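Local coordinates for probable oxidoreductase protein (Rhizobium etli, PDB 4FB5) that probably works as a nucleotide-dependent oxidoreductase of the GFO/IDH/MocA family, joining a Rossmann-type nucleotide-binding domain to a C-terminal domain built around a large beta sheet, at residues L42-V47 / R351-A356; T49-V54 / Y329-P334; G151-Q156 / D344-E349; G280-Q285 / Y295-M300. All coordinates share one frame; numbering follows the deposited sequence.

Contact 1: L42-V47 / R351-A356; sequences LAWNAV and RELIRA
W44 and V47 pack against R351, L353 and I354, and all that passes between 42-47 and 351-356 is van der Waals contact. The benzo half of the W44 indole does the reaching: CZ3 lies 3.8 Å from CD1 of I354, and CH2 lies 4.1 Å from CD2 of L353, both methyls approaching the ring at a slant. With CG anti to the carbonyl carbon (chi1 -74°), W44 extends this half toward helix 344-358. V47 presses on the helix itself: its CG1 is 3.6 Å from the backbone N of R351 and 3.9 Å from CB of the same residue. The same CG1 is 4.3 Å from CD1 of I354, a methyl that thus meets both W44 and V47.

The polar groups are served elsewhere. NE1 of W44 bonds to OG of S99, while W122 sets its ring nearly perpendicular to the indole. Along the helix, NE of R355 forms a salt bridge of 2.9 Å with OE1 of E352, meeting that oxygen from above the carboxylate plane. The guanidinium groups of R351 and R355 lie face over face. R351 also has a salt bridge from NH2 to D53, which probably eases the closeness of two positive groups.

The chemistry therefore divides in two. A buried, largely apolar seam joins W44 of helix 35-44 and V47, at the start of helix 47-51, to helix 344-358, and charge is kept to one side of it, where specific partners probably balance it.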
# COMPACT_ATOMS: atom_id res chain seq x y z
N LEU A 42 -6.77 26.74 -18.22
CA LEU A 42 -5.48 26.59 -17.64
C LEU A 42 -4.58 25.86 -18.61
O LEU A 42 -3.37 26.11 -18.69
CB LEU A 42 -5.60 25.80 -16.36
CG LEU A 42 -6.04 26.54 -15.10
CD1 LEU A 42 -6.17 25.52 -13.97
CD2 LEU A 42 -5.09 27.63 -14.75
N ALA A 43 -5.18 24.94 -19.34
CA ALA A 43 -4.43 24.18 -20.30
C ALA A 43 -3.92 25.11 -21.42
O ALA A 43 -2.69 25.17 -21.69
CB ALA A 43 -5.26 23.00 -20.86
N TRP A 44 -4.85 25.84 -22.05
CA TRP A 44 -4.49 26.75 -23.16
C TRP A 44 -3.43 27.76 -22.69
O TRP A 44 -2.46 28.06 -23.41
CB TRP A 44 -5.71 27.47 -23.76
CG TRP A 44 -6.64 26.64 -24.61
CD1 TRP A 44 -7.97 26.34 -24.37
CD2 TRP A 44 -6.31 26.00 -25.85
NE1 TRP A 44 -8.48 25.55 -25.39
CE2 TRP A 44 -7.48 25.35 -26.32
CE3 TRP A 44 -5.14 25.92 -26.62
CZ2 TRP A 44 -7.50 24.63 -27.51
CZ3 TRP A 44 -5.17 25.22 -27.82
CH2 TRP A 44 -6.33 24.58 -28.25
N ASN A 45 -3.58 28.23 -21.46
CA ASN A 45 -2.64 29.19 -20.91
C ASN A 45 -1.27 28.60 -20.61
O ASN A 45 -0.36 29.35 -20.26
CB ASN A 45 -3.25 29.86 -19.68
CG ASN A 45 -2.37 30.93 -19.08
OD1 ASN A 45 -2.03 31.93 -19.75
ND2 ASN A 45 -2.02 30.77 -17.79
N ALA A 46 -1.07 27.29 -20.76
CA ALA A 46 0.18 26.71 -20.28
C ALA A 46 0.92 25.81 -21.23
O ALA A 46 2.12 25.61 -21.06
CB ALA A 46 -0.05 25.97 -18.98
N VAL A 47 0.23 25.25 -22.20
CA VAL A 47 0.87 24.35 -23.15
C VAL A 47 2.23 24.83 -23.55
O VAL A 47 3.20 24.04 -23.53
CB VAL A 47 0.15 24.23 -24.49
CG1 VAL A 47 -0.25 22.81 -24.74
CG2 VAL A 47 -1.00 25.23 -24.63
N ARG A 351 -1.90 19.85 -25.80
CA ARG A 351 -0.78 19.68 -26.69
C ARG A 351 -1.19 18.74 -27.82
O ARG A 351 -1.08 19.10 -28.98
CB ARG A 351 0.48 19.23 -25.96
CG ARG A 351 1.69 19.01 -26.87
CD ARG A 351 2.09 20.28 -27.57
NE ARG A 351 3.00 20.09 -28.72
CZ ARG A 351 2.61 19.82 -29.98
NH1 ARG A 351 1.32 19.67 -30.28
NH2 ARG A 351 3.52 19.68 -30.94
N GLU A 352 -1.74 17.57 -27.51
CA GLU A 352 -1.99 16.63 -28.59
C GLU A 352 -3.02 17.14 -29.59
O GLU A 352 -3.07 16.68 -30.74
CB GLU A 352 -2.37 15.25 -28.06
CG GLU A 352 -1.26 14.59 -27.29
CD GLU A 352 -0.07 14.16 -28.14
OE1 GLU A 352 1.06 14.60 -27.84
OE2 GLU A 352 -0.26 13.35 -29.07
N LEU A 353 -3.84 18.09 -29.16
CA LEU A 353 -4.87 18.64 -30.01
C LEU A 353 -4.20 19.53 -31.05
O LEU A 353 -4.61 19.56 -32.22
CB LEU A 353 -5.87 19.46 -29.21
CG LEU A 353 -6.83 20.27 -30.08
CD1 LEU A 353 -7.40 19.38 -31.13
CD2 LEU A 353 -7.97 20.92 -29.31
N ILE A 354 -3.17 20.25 -30.61
CA ILE A 354 -2.43 21.09 -31.48
C ILE A 354 -1.65 20.26 -32.49
O ILE A 354 -1.55 20.64 -33.66
CB ILE A 354 -1.54 22.02 -30.69
CG1 ILE A 354 -2.43 23.01 -29.94
CG2 ILE A 354 -0.58 22.73 -31.64
CD1 ILE A 354 -1.94 23.43 -28.64
N ARG A 355 -1.13 19.12 -32.05
CA ARG A 355 -0.48 18.23 -32.99
C ARG A 355 -1.44 17.92 -34.10
O ARG A 355 -1.11 18.11 -35.26
CB ARG A 355 0.03 16.95 -32.35
CG ARG A 355 1.56 16.90 -32.22
CD ARG A 355 2.05 15.65 -31.48
NE ARG A 355 2.38 15.95 -30.09
CZ ARG A 355 3.50 16.55 -29.68
NH1 ARG A 355 4.41 16.93 -30.57
NH2 ARG A 355 3.72 16.80 -28.40
N ALA A 356 -2.63 17.45 -33.75
CA ALA A 356 -3.65 17.11 -34.73
C ALA A 356 -3.84 18.25 -35.73
O ALA A 356 -3.68 18.07 -36.94
CB ALA A 356 -4.96 16.77 -34.05

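Contact 2: T49-V54 / Y329-P334; sequences TVFGDV and YDRFIP
R331 reaches across to V50 and F51, and its side chain meets something at nearly every step. CB lies 3.7 Å from the carbonyl O of V50. CG comes to 4.2 Å from CD1 of F51, at a slant to that ring. From there the chain bends twice, at chi2 (-72°) and chi3 (-57°), which turns the guanidinium back toward the end of helix 47-51. NH2 donates to O of F51 over 2.6 Å, and NE adds a weak bond of 3.1 Å to the same O of F51. The F51 oxygen lies close to the guanidinium plane, but the NH2 donor stands well above the plane of the carbonyl. Over one guanidinium face sits the carbonyl O of V50, which is bonded instead to K38 of the second subunit.

Next to the arginine the packing is apolar. CG1 of V50, anti to its own backbone N, stands over the centre of the F332 ring, 3.6 Å from the centroid and 14° off the normal, a CH-pi contact. CE2 of F51 approaches CZ of F332 more loosely.

G52 leaves helical geometry with positive phi, and a CB there would press on the F51 carbonyl and on NH2 of R331. The arrangement is that of a helix C-terminus closed by a glycine with positive phi, its last carbonyls gathered by basic side chains, here where the Rossmann domain meets the short, weakly bonded helix at about 329-332 and a neighbouring subunit.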
# COMPACT_ATOMS: atom_id res chain seq x y z
N THR A 49 4.46 27.23 -22.42
CA THR A 49 5.52 27.21 -21.39
C THR A 49 6.00 25.80 -20.98
O THR A 49 7.19 25.57 -20.84
CB THR A 49 5.16 27.96 -20.14
OG1 THR A 49 4.64 29.25 -20.48
CG2 THR A 49 6.41 28.12 -19.30
N VAL A 50 5.07 24.87 -20.80
CA VAL A 50 5.42 23.48 -20.53
C VAL A 50 6.14 22.81 -21.71
O VAL A 50 7.25 22.27 -21.54
CB VAL A 50 4.16 22.65 -20.22
CG1 VAL A 50 4.55 21.18 -19.96
CG2 VAL A 50 3.45 23.23 -19.06
N PHE A 51 5.50 22.81 -22.87
CA PHE A 51 5.98 22.04 -23.99
C PHE A 51 7.04 22.73 -24.84
O PHE A 51 8.00 22.08 -25.25
CB PHE A 51 4.81 21.58 -24.87
CG PHE A 51 4.18 20.29 -24.42
CD1 PHE A 51 4.75 19.07 -24.75
CD2 PHE A 51 3.04 20.30 -23.64
CE1 PHE A 51 4.17 17.87 -24.31
CE2 PHE A 51 2.46 19.10 -23.20
CZ PHE A 51 3.03 17.89 -23.54
N GLY A 52 6.88 24.03 -25.12
CA GLY A 52 7.94 24.82 -25.78
C GLY A 52 8.00 24.80 -27.32
O GLY A 52 8.56 25.70 -27.94
N ASP A 53 7.41 23.79 -27.93
CA ASP A 53 7.52 23.56 -29.37
C ASP A 53 6.30 24.04 -30.12
O ASP A 53 6.03 23.59 -31.24
CB ASP A 53 7.75 22.07 -29.66
CG ASP A 53 6.79 21.15 -28.87
OD1 ASP A 53 6.27 20.15 -29.43
OD2 ASP A 53 6.55 21.43 -27.68
N VAL A 54 5.54 24.96 -29.52
CA VAL A 54 4.45 25.58 -30.27
C VAL A 54 4.18 27.03 -29.99
O VAL A 54 4.89 27.67 -29.23
CB VAL A 54 3.12 24.80 -30.21
CG1 VAL A 54 2.92 24.02 -31.54
CG2 VAL A 54 3.00 23.93 -28.92
N TYR A 329 6.54 13.20 -19.25
CA TYR A 329 6.69 13.64 -17.89
C TYR A 329 7.85 14.62 -17.90
O TYR A 329 7.85 15.59 -17.16
CB TYR A 329 7.00 12.44 -17.00
CG TYR A 329 7.32 12.72 -15.55
CD1 TYR A 329 8.51 13.33 -15.16
CD2 TYR A 329 6.44 12.33 -14.55
CE1 TYR A 329 8.81 13.58 -13.81
CE2 TYR A 329 6.73 12.54 -13.19
CZ TYR A 329 7.91 13.15 -12.83
OH TYR A 329 8.15 13.37 -11.49
N ASP A 330 8.82 14.37 -18.76
CA ASP A 330 10.04 15.20 -18.77
C ASP A 330 9.73 16.67 -19.03
O ASP A 330 10.35 17.57 -18.48
CB ASP A 330 11.06 14.68 -19.79
CG ASP A 330 10.56 14.80 -21.21
OD1 ASP A 330 9.39 14.50 -21.48
OD2 ASP A 330 11.35 15.19 -22.07
N ARG A 331 8.73 16.95 -19.84
CA ARG A 331 8.44 18.34 -20.00
C ARG A 331 7.88 19.02 -18.71
O ARG A 331 7.94 20.24 -18.58
CB ARG A 331 7.59 18.58 -21.25
CG ARG A 331 8.08 17.84 -22.53
CD ARG A 331 9.36 18.41 -23.16
NE ARG A 331 9.22 19.82 -23.49
CZ ARG A 331 10.05 20.78 -23.06
NH1 ARG A 331 11.10 20.46 -22.30
NH2 ARG A 331 9.84 22.04 -23.39
N PHE A 332 7.39 18.26 -17.74
CA PHE A 332 6.87 18.88 -16.51
C PHE A 332 7.87 18.98 -15.38
O PHE A 332 7.88 19.96 -14.65
CB PHE A 332 5.59 18.21 -16.00
CG PHE A 332 4.45 18.32 -16.95
CD1 PHE A 332 4.38 17.48 -18.06
CD2 PHE A 332 3.48 19.26 -16.76
CE1 PHE A 332 3.32 17.59 -18.99
CE2 PHE A 332 2.42 19.40 -17.66
CZ PHE A 332 2.33 18.55 -18.77
N ILE A 333 8.69 17.95 -15.22
CA ILE A 333 9.61 17.91 -14.09
C ILE A 333 10.87 17.11 -14.43
O ILE A 333 10.81 16.04 -14.99
CB ILE A 333 8.96 17.23 -12.86
CG1 ILE A 333 7.46 17.54 -12.76
CG2 ILE A 333 9.73 17.59 -11.58
CD1 ILE A 333 6.76 16.70 -11.74
N PRO A 334 12.03 17.62 -14.07
CA PRO A 334 13.17 16.76 -14.40
C PRO A 334 13.58 15.74 -13.31
O PRO A 334 14.65 15.17 -13.42
CB PRO A 334 14.30 17.78 -14.55
CG PRO A 334 13.94 18.82 -13.47
CD PRO A 334 12.44 18.87 -13.40

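Contact 3: G151-Q156 / D344-E349; sequences GYNYIQ and DLKIIE
N153 and Q156 meet K346, I348 and E349 in a buried contact, part polar and part apolar, between the loop after strand 148-150, last of the Rossmann sheet, and the first turns of helix 344-358. NZ of K346 donates to OD1 of N153 over 3.0 Å, in the carbonyl plane and on a lone pair. N153 holds CG between its backbone N and carbonyl carbon (chi1 41°), which brings OD1 to the lysine and lays ND2 3.6 Å above the centre of the Y154 ring. K346 also forms a salt bridge with E124, from the Glu-Lys-Pro sequence characteristic of this family. E349 stretches out alongside, its OE1 bonded to NE1 of W122. With a methionine in place of K346, N153 OD1 would probably lose its donor and E124 a buried counter-charge.

Apolar atoms fill in the rest. CB of Q156 rests 3.4 Å from CG2 of I348, and CG of Q156 lies 3.7 Å from CB of E349. CD1 of L345 touches CD1 of Y154 at 4.3 Å. Around this core, helix 206-221 covers Y152 and I155, F332 of helix 329-332 packs on I348, and helix 35-44 flanks K346.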
# COMPACT_ATOMS: atom_id res chain seq x y z
N GLY A 151 -12.50 15.16 -24.76
CA GLY A 151 -11.71 15.24 -23.54
C GLY A 151 -11.74 13.93 -22.80
O GLY A 151 -12.35 13.79 -21.72
N TYR A 152 -11.07 12.94 -23.37
CA TYR A 152 -10.84 11.72 -22.67
C TYR A 152 -9.43 11.82 -22.12
O TYR A 152 -8.52 11.20 -22.66
CB TYR A 152 -11.00 10.51 -23.61
CG TYR A 152 -12.43 10.18 -23.92
CD1 TYR A 152 -13.27 9.66 -22.94
CD2 TYR A 152 -12.98 10.38 -25.21
CE1 TYR A 152 -14.60 9.35 -23.22
CE2 TYR A 152 -14.31 10.10 -25.49
CZ TYR A 152 -15.12 9.58 -24.48
OH TYR A 152 -16.44 9.25 -24.70
N ASN A 153 -9.24 12.58 -21.04
CA ASN A 153 -7.87 12.92 -20.60
C ASN A 153 -7.07 11.82 -19.92
O ASN A 153 -5.86 11.82 -19.99
CB ASN A 153 -7.90 14.13 -19.70
CG ASN A 153 -9.05 14.09 -18.76
OD1 ASN A 153 -10.01 14.84 -18.94
ND2 ASN A 153 -9.02 13.17 -17.81
N TYR A 154 -7.72 10.89 -19.25
CA TYR A 154 -7.01 9.79 -18.60
C TYR A 154 -5.96 9.15 -19.52
O TYR A 154 -4.82 8.93 -19.08
CB TYR A 154 -7.99 8.79 -18.01
CG TYR A 154 -8.76 9.49 -16.93
CD1 TYR A 154 -8.10 9.99 -15.81
CD2 TYR A 154 -10.10 9.69 -17.03
CE1 TYR A 154 -8.77 10.64 -14.83
CE2 TYR A 154 -10.79 10.37 -16.04
CZ TYR A 154 -10.11 10.83 -14.94
OH TYR A 154 -10.79 11.50 -13.95
N ILE A 155 -6.35 8.92 -20.78
CA ILE A 155 -5.49 8.53 -21.93
C ILE A 155 -4.14 9.21 -22.01
O ILE A 155 -3.19 8.61 -22.47
CB ILE A 155 -6.20 8.84 -23.29
CG1 ILE A 155 -7.45 8.01 -23.46
CG2 ILE A 155 -5.38 8.54 -24.46
CD1 ILE A 155 -7.42 6.67 -22.73
N GLN A 156 -4.03 10.45 -21.56
CA GLN A 156 -2.80 11.21 -21.77
C GLN A 156 -1.77 11.09 -20.67
O GLN A 156 -0.66 11.61 -20.82
CB GLN A 156 -3.10 12.70 -21.96
CG GLN A 156 -4.08 13.08 -23.00
CD GLN A 156 -3.68 12.65 -24.38
OE1 GLN A 156 -4.55 12.44 -25.23
NE2 GLN A 156 -2.37 12.53 -24.63
N ASP A 344 -2.56 18.56 -15.08
CA ASP A 344 -1.46 18.29 -15.98
C ASP A 344 -1.92 17.45 -17.20
O ASP A 344 -1.42 17.61 -18.32
CB ASP A 344 -0.26 17.74 -15.21
CG ASP A 344 0.35 18.79 -14.21
OD1 ASP A 344 0.34 20.02 -14.54
OD2 ASP A 344 0.84 18.40 -13.09
N LEU A 345 -2.91 16.59 -16.99
CA LEU A 345 -3.41 15.75 -18.07
C LEU A 345 -4.17 16.53 -19.13
O LEU A 345 -4.30 16.06 -20.26
CB LEU A 345 -4.34 14.69 -17.53
CG LEU A 345 -3.84 13.80 -16.41
CD1 LEU A 345 -5.03 13.05 -15.89
CD2 LEU A 345 -2.79 12.84 -16.90
N LYS A 346 -4.72 17.68 -18.77
CA LYS A 346 -5.44 18.47 -19.73
C LYS A 346 -4.46 19.23 -20.62
O LYS A 346 -4.75 19.44 -21.79
CB LYS A 346 -6.42 19.44 -19.07
CG LYS A 346 -7.74 19.61 -19.87
CD LYS A 346 -8.57 18.33 -19.85
CE LYS A 346 -9.79 18.36 -20.77
NZ LYS A 346 -10.80 17.29 -20.39
N ILE A 347 -3.31 19.61 -20.07
CA ILE A 347 -2.27 20.31 -20.81
C ILE A 347 -1.71 19.42 -21.93
O ILE A 347 -1.55 19.84 -23.07
CB ILE A 347 -1.11 20.71 -19.87
CG1 ILE A 347 -1.56 21.72 -18.82
CG2 ILE A 347 0.07 21.23 -20.66
CD1 ILE A 347 -0.50 22.05 -17.77
N ILE A 348 -1.42 18.16 -21.59
CA ILE A 348 -0.95 17.18 -22.56
C ILE A 348 -2.02 16.98 -23.64
O ILE A 348 -1.73 17.02 -24.83
CB ILE A 348 -0.65 15.88 -21.84
CG1 ILE A 348 0.59 16.07 -20.96
CG2 ILE A 348 -0.47 14.74 -22.80
CD1 ILE A 348 0.72 15.07 -19.82
N GLU A 349 -3.27 16.77 -23.24
CA GLU A 349 -4.35 16.66 -24.23
C GLU A 349 -4.44 17.91 -25.15
O GLU A 349 -4.61 17.79 -26.34
CB GLU A 349 -5.68 16.42 -23.53
CG GLU A 349 -6.85 16.25 -24.47
CD GLU A 349 -8.12 15.85 -23.75
OE1 GLU A 349 -8.93 16.77 -23.49
OE2 GLU A 349 -8.29 14.62 -23.43

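Contact 4: G280-Q285 / Y295-M300; sequences GRIALQ and YDQERM
The hairpin between G280 and E298 is finished by a side chain: beyond the last regular strand pair, OE1 of E298 receives the backbone N of G280 over 3.2 Å, an almost straight bond (169°) on its anti lone pair. The same oxygen also accepts from the backbone N of K279, so two amides grip it. E298 runs straight beyond CG, with chi2 at 180°, laying CG and the carboxylate alongside G280 and R281. Cut back to alanine, position E298 would probably offer no acceptor to the amides of G280 and K279, and the start of strand 281-288 would be freer to shift.

Regular antiparallel pairing lies on the L284/Y295 side of this bond. L284 and Y295 form a hydrogen-bonded pair, N of L284 to O of Y295 at 2.9 Å and N of Y295 to O of L284 at 3.0 Å. A283 faces D296 as a non-hydrogen-bonded pair. Where the second strand gives way to a turn, N of Q297 still reaches O of I282 over 2.9 Å, and CB of I282 lies 3.7 Å from CB of Q297.

On the A283 and D296 face, the extended R281 brings NH1 to 2.9 Å from OD1 of D296, a salt bridge with the two flat groups turned 61° apart; a water also bridges the same two atoms. CB of A283 lies over the centre of the guanidinium, and NH2 goes on to E181 of the adjacent strand 175-183. The other oxygen, OD2 of D296, accepts N of E298 at 3.0 Å, an Asx turn.

The acids thus do backbone work: D296 shapes the turn while pairing with an arginine shared with the next strand, and E298 ties off amides past the ladder's end.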
# COMPACT_ATOMS: atom_id res chain seq x y z
N GLY A 280 -11.61 9.06 -6.90
CA GLY A 280 -11.28 9.30 -8.28
C GLY A 280 -10.65 8.05 -8.81
O GLY A 280 -9.65 8.13 -9.49
N ARG A 281 -11.23 6.89 -8.47
CA ARG A 281 -10.59 5.63 -8.74
C ARG A 281 -10.86 5.15 -10.16
O ARG A 281 -12.01 5.10 -10.60
CB ARG A 281 -11.10 4.57 -7.78
CG ARG A 281 -10.70 3.11 -8.14
CD ARG A 281 -11.07 2.25 -6.96
NE ARG A 281 -11.15 0.82 -7.20
CZ ARG A 281 -10.15 -0.02 -6.92
NH1 ARG A 281 -9.01 0.45 -6.39
NH2 ARG A 281 -10.30 -1.31 -7.15
N ILE A 282 -9.80 4.78 -10.86
CA ILE A 282 -9.92 4.01 -12.07
C ILE A 282 -8.90 2.95 -11.89
O ILE A 282 -7.71 3.28 -11.76
CB ILE A 282 -9.49 4.84 -13.27
CG1 ILE A 282 -10.45 6.02 -13.44
CG2 ILE A 282 -9.42 3.97 -14.49
CD1 ILE A 282 -10.12 6.97 -14.57
N ALA A 283 -9.32 1.70 -11.83
CA ALA A 283 -8.37 0.63 -11.53
C ALA A 283 -8.32 -0.29 -12.70
O ALA A 283 -9.33 -0.82 -13.17
CB ALA A 283 -8.75 -0.13 -10.28
N LEU A 284 -7.13 -0.49 -13.19
CA LEU A 284 -6.97 -1.27 -14.38
C LEU A 284 -6.01 -2.40 -14.12
O LEU A 284 -4.93 -2.17 -13.60
CB LEU A 284 -6.48 -0.33 -15.45
CG LEU A 284 -5.95 -0.89 -16.74
CD1 LEU A 284 -7.08 -1.53 -17.44
CD2 LEU A 284 -5.43 0.31 -17.53
N GLN A 285 -6.44 -3.62 -14.40
CA GLN A 285 -5.56 -4.79 -14.29
C GLN A 285 -5.49 -5.49 -15.63
O GLN A 285 -6.52 -5.78 -16.24
CB GLN A 285 -6.02 -5.77 -13.22
CG GLN A 285 -6.36 -5.16 -11.86
CD GLN A 285 -7.23 -6.11 -11.01
OE1 GLN A 285 -8.45 -5.89 -10.81
NE2 GLN A 285 -6.60 -7.21 -10.52
N TYR A 295 -2.70 -0.64 -12.41
CA TYR A 295 -2.68 0.80 -12.38
C TYR A 295 -3.90 1.29 -11.63
O TYR A 295 -4.91 0.66 -11.69
CB TYR A 295 -2.68 1.36 -13.79
CG TYR A 295 -2.93 2.83 -13.83
CD1 TYR A 295 -1.93 3.75 -13.53
CD2 TYR A 295 -4.20 3.30 -14.05
CE1 TYR A 295 -2.21 5.14 -13.50
CE2 TYR A 295 -4.48 4.65 -13.98
CZ TYR A 295 -3.49 5.54 -13.74
OH TYR A 295 -3.83 6.81 -13.83
N ASP A 296 -3.79 2.41 -10.93
CA ASP A 296 -4.86 2.97 -10.15
C ASP A 296 -4.75 4.51 -10.14
O ASP A 296 -3.84 5.04 -9.47
CB ASP A 296 -4.78 2.50 -8.71
CG ASP A 296 -6.09 2.76 -7.92
OD1 ASP A 296 -6.56 1.82 -7.22
OD2 ASP A 296 -6.67 3.90 -7.98
N GLN A 297 -5.67 5.18 -10.85
CA GLN A 297 -5.76 6.63 -10.94
C GLN A 297 -5.58 7.41 -9.63
O GLN A 297 -5.26 8.60 -9.66
CB GLN A 297 -7.14 7.01 -11.51
CG GLN A 297 -7.21 8.43 -12.02
CD GLN A 297 -6.22 8.66 -13.18
OE1 GLN A 297 -6.00 7.77 -14.04
NE2 GLN A 297 -5.62 9.82 -13.21
N GLU A 298 -5.84 6.78 -8.50
CA GLU A 298 -5.77 7.49 -7.22
C GLU A 298 -4.32 7.69 -6.77
O GLU A 298 -4.05 8.49 -5.88
CB GLU A 298 -6.64 6.80 -6.14
CG GLU A 298 -8.13 7.19 -6.21
CD GLU A 298 -9.02 6.51 -5.12
OE1 GLU A 298 -10.16 6.98 -4.93
OE2 GLU A 298 -8.58 5.52 -4.46
N ARG A 299 -3.43 6.91 -7.39
CA ARG A 299 -1.97 7.05 -7.37
C ARG A 299 -1.52 7.07 -8.84
O ARG A 299 -0.74 6.24 -9.31
CB ARG A 299 -1.37 5.86 -6.64
CG ARG A 299 -1.77 5.89 -5.19
CD ARG A 299 -1.06 4.88 -4.35
NE ARG A 299 -1.28 3.52 -4.84
CZ ARG A 299 -2.44 2.91 -4.83
NH1 ARG A 299 -3.54 3.55 -4.40
NH2 ARG A 299 -2.52 1.67 -5.31
N MSE A 300 -2.14 7.98 -9.56
CA MSE A 300 -1.86 8.39 -10.92
C MSE A 300 -0.36 8.30 -11.38
O MSE A 300 -0.03 8.14 -12.57
CB MSE A 300 -2.20 9.85 -10.91
CG MSE A 300 -3.07 10.25 -11.96
SE MSE A 300 -2.81 12.16 -12.41
CE MSE A 300 -2.81 12.97 -10.59
O HOH W 1 -6.96 -0.89 -6.23

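How the contacts relate
Contacts 1 and 3 share helix 344-358, one using its later turns and the other its first, with centres about 10 Å apart. Contact 2 lies about 11 Å, centre to centre, from contact 1, where CB of R351 packs 3.4 Å from CE2 of F51. F332 of contact 2 also leans on contact 3, CE2 lying 3.9 Å from CD1 of I347. Contact 3 bridges to the sheet domain, since CD2 of Y154 packs 3.7 Å from CD1 of I282 in contact 4. Contact 4 stays apart from contact 1, nearest atoms about 13 Å away. All four touch the second subunit. Through E124, contact 3 adjoins the Glu-Lys-Pro sequence, which in relatives lies at the active site; no ligand marks it here.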